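Local coordinates for putative endo-1,4-beta-xylanase (Bacteroides thetaiotaomicron VPI-5482, PDB 5MSX), which probably hydrolyses O-glycosidic bonds in plant pectin, as a calcium-binding family 43 glycoside hydrolase linked to arabinofuranosidase activity, at residues Gly254-His260 with Tyr276-Gly280; Gly218-Lys222 with Pro341-Cys347. All coordinates share one frame; numbering follows the deposited sequence.

Contact 1: residues Gly254-His260 with Tyr276-Gly280. With CA (calcium ion), chain S.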
loop_
_atom_site.group_PDB
_atom_site.type_symbol
_atom_site.label_atom_id
_atom_site.label_comp_id
_atom_site.label_asym_id
_atom_site.label_seq_id
_atom_site.Cartn_x
_atom_site.Cartn_y
_atom_site.Cartn_z
ATOM N N GLY C 254 -25.703 28.187 -27.574
ATOM C CA GLY C 254 -24.697 29.134 -27.049
ATOM C C GLY C 254 -23.717 28.471 -26.063
ATOM O O GLY C 254 -23.406 29.050 -25.006
ATOM N N ILE C 255 -23.245 27.262 -26.405
ATOM C CA ILE C 255 -22.298 26.508 -25.557
ATOM C C ILE C 255 -21.027 26.238 -26.341
ATOM O O ILE C 255 -21.035 25.436 -27.266
ATOM C CB ILE C 255 -22.929 25.209 -25.014
ATOM C CG1 ILE C 255 -24.115 25.575 -24.098
ATOM C CG2 ILE C 255 -21.897 24.360 -24.240
ATOM C CD1 ILE C 255 -25.076 24.433 -23.845
ATOM N N PHE C 256 -19.953 26.939 -25.973
ATOM C CA PHE C 256 -18.711 26.981 -26.740
ATOM C C PHE C 256 -17.561 26.253 -26.032
ATOM O O PHE C 256 -17.284 26.504 -24.853
ATOM C CB PHE C 256 -18.308 28.445 -26.971
ATOM C CG PHE C 256 -19.261 29.201 -27.854
ATOM C CD1 PHE C 256 -20.361 29.858 -27.314
ATOM C CD2 PHE C 256 -19.066 29.243 -29.230
ATOM C CE1 PHE C 256 -21.250 30.555 -28.133
ATOM C CE2 PHE C 256 -19.956 29.929 -30.057
ATOM C CZ PHE C 256 -21.037 30.599 -29.505
ATOM N N GLY C 257 -16.895 25.366 -26.765
ATOM C CA GLY C 257 -15.632 24.784 -26.329
ATOM C C GLY C 257 -15.796 23.944 -25.076
ATOM O O GLY C 257 -15.194 24.263 -24.053
ATOM N N PRO C 258 -16.646 22.889 -25.141
ATOM C CA PRO C 258 -16.856 21.966 -24.026
ATOM C C PRO C 258 -15.680 21.033 -23.795
ATOM O O PRO C 258 -15.662 19.883 -24.273
ATOM C CB PRO C 258 -18.117 21.195 -24.428
ATOM C CG PRO C 258 -18.073 21.182 -25.881
ATOM C CD PRO C 258 -17.534 22.549 -26.270
ATOM N N GLY C 259 -14.710 21.530 -23.031
ATOM C CA GLY C 259 -13.462 20.811 -22.799
ATOM C C GLY C 259 -13.209 20.249 -21.411
ATOM O O GLY C 259 -14.112 19.885 -20.684
ATOM N N HIS C 260 -11.927 20.215 -21.078
ATOM C CA HIS C 260 -11.379 19.451 -19.981
ATOM C C HIS C 260 -12.316 19.412 -18.763
ATOM O O HIS C 260 -12.588 20.459 -18.124
ATOM C CB HIS C 260 -10.034 20.051 -19.620
ATOM C CG HIS C 260 -9.236 19.253 -18.645
ATOM N ND1 HIS C 260 -7.892 19.492 -18.447
ATOM C CD2 HIS C 260 -9.580 18.265 -17.779
ATOM C CE1 HIS C 260 -7.441 18.687 -17.501
ATOM N NE2 HIS C 260 -8.442 17.917 -17.098
ATOM N N TYR C 276 -17.833 19.447 -17.746
ATOM C CA TYR C 276 -16.941 20.095 -18.711
ATOM C C TYR C 276 -16.785 21.591 -18.427
ATOM O O TYR C 276 -17.673 22.241 -17.901
ATOM C CB TYR C 276 -17.443 19.884 -20.132
ATOM C CG TYR C 276 -18.847 20.416 -20.359
ATOM C CD1 TYR C 276 -19.961 19.675 -19.977
ATOM C CD2 TYR C 276 -19.066 21.664 -20.948
ATOM C CE1 TYR C 276 -21.248 20.166 -20.183
ATOM C CE2 TYR C 276 -20.349 22.155 -21.136
ATOM C CZ TYR C 276 -21.434 21.402 -20.760
ATOM O OH TYR C 276 -22.726 21.878 -20.960
ATOM N N LEU C 277 -15.638 22.123 -18.795
ATOM C CA LEU C 277 -15.469 23.571 -18.791
ATOM C C LEU C 277 -16.120 24.133 -20.048
ATOM O O LEU C 277 -16.318 23.396 -21.031
ATOM C CB LEU C 277 -13.978 23.946 -18.690
ATOM C CG LEU C 277 -13.112 23.709 -19.922
ATOM C CD1 LEU C 277 -13.282 24.790 -20.996
ATOM C CD2 LEU C 277 -11.630 23.612 -19.510
ATOM N N GLU C 278 -16.404 25.449 -20.012
ATOM C CA GLU C 278 -17.013 26.161 -21.117
ATOM C C GLU C 278 -16.217 27.456 -21.309
ATOM O O GLU C 278 -15.648 27.980 -20.342
ATOM C CB GLU C 278 -18.510 26.409 -20.853
ATOM C CG GLU C 278 -19.361 26.722 -22.107
ATOM C CD GLU C 278 -19.491 28.228 -22.425
ATOM O OE1 GLU C 278 -20.059 28.554 -23.520
ATOM O OE2 GLU C 278 -19.044 29.091 -21.586
ATOM N N PHE C 279 -16.090 27.889 -22.563
ATOM C CA PHE C 279 -15.271 29.074 -22.953
ATOM C C PHE C 279 -15.430 30.306 -22.030
ATOM O O PHE C 279 -14.457 30.994 -21.716
ATOM C CB PHE C 279 -15.559 29.458 -24.424
ATOM C CG PHE C 279 -14.781 30.663 -24.900
ATOM C CD1 PHE C 279 -13.426 30.552 -25.216
ATOM C CD2 PHE C 279 -15.402 31.906 -25.020
ATOM C CE1 PHE C 279 -12.713 31.650 -25.650
ATOM C CE2 PHE C 279 -14.686 33.017 -25.451
ATOM C CZ PHE C 279 -13.342 32.890 -25.773
ATOM N N GLY C 280 -16.655 30.557 -21.588
ATOM C CA GLY C 280 -16.934 31.570 -20.608
ATOM C C GLY C 280 -16.620 32.970 -21.097
ATOM O O GLY C 280 -17.040 33.365 -22.202
HETATM CA CA CA S . -8.313 15.831 -15.383
HETATM O O HOH W 1 -10.432 15.951 -14.410
HETATM O O HOH W 2 -7.939 13.835 -14.069
HETATM O O HOH W 3 -5.956 16.142 -14.435
HETATM O O HOH W 4 -8.236 17.733 -13.775
HETATM O O HOH W 5 -9.785 14.843 -16.924
#

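Contact 2: residues Gly218-Lys222 with Pro341-Cys347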
loop_
_atom_site.group_PDB
_atom_site.type_symbol
_atom_site.label_atom_id
_atom_site.label_comp_id
_atom_site.label_asym_id
_atom_site.label_seq_id
_atom_site.Cartn_x
_atom_site.Cartn_y
_atom_site.Cartn_z
ATOM N N GLY C 218 -8.340 20.341 -29.869
ATOM C CA GLY C 218 -8.540 21.792 -29.963
ATOM C C GLY C 218 -8.296 22.492 -28.647
ATOM O O GLY C 218 -7.693 21.948 -27.717
ATOM N N GLY C 219 -8.778 23.719 -28.581
ATOM C CA GLY C 219 -8.655 24.572 -27.402
ATOM C C GLY C 219 -9.593 25.773 -27.582
ATOM O O GLY C 219 -10.115 25.989 -28.677
ATOM N N ASP C 220 -9.816 26.524 -26.511
ATOM C CA ASP C 220 -10.714 27.709 -26.524
ATOM C C ASP C 220 -12.085 27.269 -27.022
ATOM O O ASP C 220 -12.544 26.196 -26.611
ATOM C CB ASP C 220 -10.092 28.873 -27.338
ATOM C CG ASP C 220 -8.688 29.238 -26.849
ATOM O OD1 ASP C 220 -8.510 29.430 -25.632
ATOM O OD2 ASP C 220 -7.750 29.279 -27.664
ATOM N N GLU C 221 -12.720 28.034 -27.925
ATOM C CA GLU C 221 -14.047 27.690 -28.433
ATOM C C GLU C 221 -14.011 26.414 -29.235
ATOM O O GLU C 221 -15.054 25.781 -29.364
ATOM C CB GLU C 221 -14.656 28.778 -29.351
ATOM C CG GLU C 221 -14.759 30.159 -28.741
ATOM C CD GLU C 221 -13.593 31.064 -29.117
ATOM O OE1 GLU C 221 -12.414 30.609 -29.024
ATOM O OE2 GLU C 221 -13.836 32.246 -29.494
ATOM N N LYS C 222 -12.844 26.037 -29.784
ATOM C CA LYS C 222 -12.761 24.769 -30.561
ATOM C C LYS C 222 -12.518 23.497 -29.742
ATOM O O LYS C 222 -12.394 22.439 -30.309
ATOM C CB LYS C 222 -11.726 24.863 -31.683
ATOM C CG LYS C 222 -11.946 26.006 -32.665
ATOM C CD LYS C 222 -13.136 25.771 -33.584
ATOM C CE LYS C 222 -13.509 27.048 -34.339
ATOM N NZ LYS C 222 -14.577 26.801 -35.356
ATOM N N PRO C 341 -13.928 37.116 -28.707
ATOM C CA PRO C 341 -13.651 35.714 -29.037
ATOM C C PRO C 341 -12.155 35.432 -29.121
ATOM O O PRO C 341 -11.352 36.365 -29.032
ATOM C CB PRO C 341 -14.298 35.520 -30.413
ATOM C CG PRO C 341 -14.490 36.889 -30.967
ATOM C CD PRO C 341 -14.541 37.857 -29.826
ATOM N N MET C 342 -11.800 34.160 -29.296
ATOM C CA MET C 342 -10.402 33.747 -29.388
ATOM C C MET C 342 -10.138 33.022 -30.707
ATOM O O MET C 342 -9.377 33.508 -31.513
ATOM C CB MET C 342 -10.015 32.910 -28.172
ATOM C CG MET C 342 -8.516 32.864 -27.923
ATOM S SD MET C 342 -7.903 34.228 -26.907
ATOM C CE MET C 342 -8.432 33.659 -25.295
ATOM N N LYS C 343 -10.788 31.888 -30.931
ATOM C CA LYS C 343 -10.659 31.107 -32.152
ATOM C C LYS C 343 -11.926 31.019 -33.008
ATOM O O LYS C 343 -11.868 30.542 -34.145
ATOM C CB LYS C 343 -10.232 29.694 -31.776
ATOM C CG LYS C 343 -8.845 29.649 -31.148
ATOM C CD LYS C 343 -8.423 28.207 -30.925
ATOM C CE LYS C 343 -6.918 28.048 -30.758
ATOM N NZ LYS C 343 -6.590 26.628 -30.441
ATOM N N ASP C 344 -13.067 31.475 -32.481
ATOM C CA ASP C 344 -14.358 31.361 -33.178
ATOM C C ASP C 344 -14.924 32.769 -33.307
ATOM O O ASP C 344 -15.524 33.281 -32.347
ATOM C CB ASP C 344 -15.328 30.489 -32.388
ATOM C CG ASP C 344 -16.614 30.200 -33.134
ATOM O OD1 ASP C 344 -16.984 30.920 -34.128
ATOM O OD2 ASP C 344 -17.254 29.211 -32.702
ATOM N N PRO C 345 -14.773 33.388 -34.492
ATOM C CA PRO C 345 -15.270 34.768 -34.601
ATOM C C PRO C 345 -16.785 34.938 -34.408
ATOM O O PRO C 345 -17.232 36.074 -34.242
ATOM C CB PRO C 345 -14.794 35.234 -35.999
ATOM C CG PRO C 345 -14.048 34.093 -36.613
ATOM C CD PRO C 345 -14.266 32.865 -35.782
ATOM N N THR C 346 -17.556 33.843 -34.429
ATOM C CA THR C 346 -18.996 33.889 -34.138
ATOM C C THR C 346 -19.366 33.835 -32.650
ATOM O O THR C 346 -20.540 33.951 -32.322
ATOM C CB THR C 346 -19.795 32.768 -34.867
ATOM O OG1 THR C 346 -19.574 31.494 -34.238
ATOM C CG2 THR C 346 -19.406 32.694 -36.329
ATOM N N CYS C 347 -18.394 33.618 -31.760
ATOM C CA CYS C 347 -18.673 33.563 -30.327
ATOM C C CYS C 347 -18.668 34.967 -29.712
ATOM O O CYS C 347 -17.647 35.435 -29.207
ATOM C CB CYS C 347 -17.694 32.652 -29.584
ATOM S SG CYS C 347 -18.016 32.637 -27.798
HETATM O O HOH W 6 -16.534 26.940 -31.670
#

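Contact 1: residues Gly254-His260 with Tyr276-Gly280
Glu-278 lies side by side with Phe-256, pointing the same way, and takes hold of the backbone there. Its CB lies at the margin of contact with Phe-256 O, and CG, anti to the backbone N (chi1 -161°), packs 3.4 Å from the same Phe-256 O. A bend at chi2 (-92°) then turns CD toward Phe-256 N, and OE1 accepts that N-H at 2.9 Å in an almost straight bond (177°), on its anti side and somewhat out of the carboxylate plane. OE2 is met from above that plane by Gly-280 N at 2.8 Å, so OE1 binds the loop 254-260 while OE2 braces the turn just after Glu-278. Glutamate suits the place doubly, because OE1 also forms a salt bridge to Arg-349 NH1. Beside it, Phe-279 N donates to Phe-256 O at 2.9 Å, so both polar backbone atoms of Phe-256 have partners on the other segment.

Pro-258, the centre of an inverse gamma turn, sets its CB 3.6 Å from Tyr-276 CD2, obliquely to the ring, while the Ile-255 side chain crosses Tyr-276 at about a right angle, with CG2 near CE2; both are compact apolar neighbours for a buried tyrosine. Gly-257 adopts a positive phi that favours glycine. Gly-259 N makes a long, bent bond to Leu-277 O at 3.2 Å, and Leu-277 CD2 packs 3.9 Å from His-260 CB. The His-260 ring meets calcium in its own plane, through NE2 at 2.7 Å; five waters and one further atom complete the coordination. A loop that delivers a metal-binding histidine alongside an antiparallel propeller blade is consistent with the central calcium site of the five-bladed family 43 beta-propeller.

Contact 2: residues Gly218-Lys222 with Pro341-Cys347
The Glu-221 carboxylate lies amid three successive backbone N-H groups. Two come on its syn sides: Lys-343 N to OE1 at 2.8 Å, and Met-342 N to OE2, also at 2.8 Å and nearly straight (178°). The third, Asp-344 N, stands over the plane and reaches OE2 at 3.2 Å. OE2 thus accepts twice, and the three bonds fix the group's rotation. Glu-221 CG, anti to the carbonyl carbon (chi1 -56°), passes Asp-344 CB, and a bend at chi2 (97°) then turns the carboxylate to these donors. Replacing Glu-221 with an alanine would probably leave these three N-H groups without their acceptor and the loop 341-347 free to shift. The contact joins a hairpin loop of a propeller blade, between strands 210-217 and 224-230, to the loop between strands 337-339 and 349-351, which leads toward the F5/8 type C part. On that loop Asp-344 opens a type I turn to Cys-347, and its OD1 forms an Asx turn, accepting Thr-346 N and Thr-346 OG1 from one face of its carboxylate. Asp-344 OD2 bonds Tyr-251 OH and a water, 2.6 Å away, which also donates to Glu-221 O. The extended Lys-343 chain crosses Asp-220 at about a right angle, its CE 3.4 Å from Asp-220 OD2; Lys-343 NZ, 4.0 Å from that oxygen, is too far for a salt bridge, though the opposite charges probably still attract.

Contact 1 falls within the stretch of chain between the two segments of contact 2, and their centres lie about 10 Å apart. Two phenylalanines join them: Phe-279 CE1 packs 3.5 Å from Glu-221 OE1, and Phe-256 CE2 lies 3.6 Å from Cys-347 CB, while Cys-347 SG approaches Phe-279 CD2 at 3.9 Å. Contact 1 leads inward to the predicted catalytic centre, where the His-260 side chain comes within about 3 Å (nearest atoms) of those of both Asp-36, the likely proton acceptor, and Asp-154. Contact 2 lies farther from the chain's centre, yet Gly-219 is still about 6 Å (nearest atoms) from the side chain of Glu-200, the predicted proton donor.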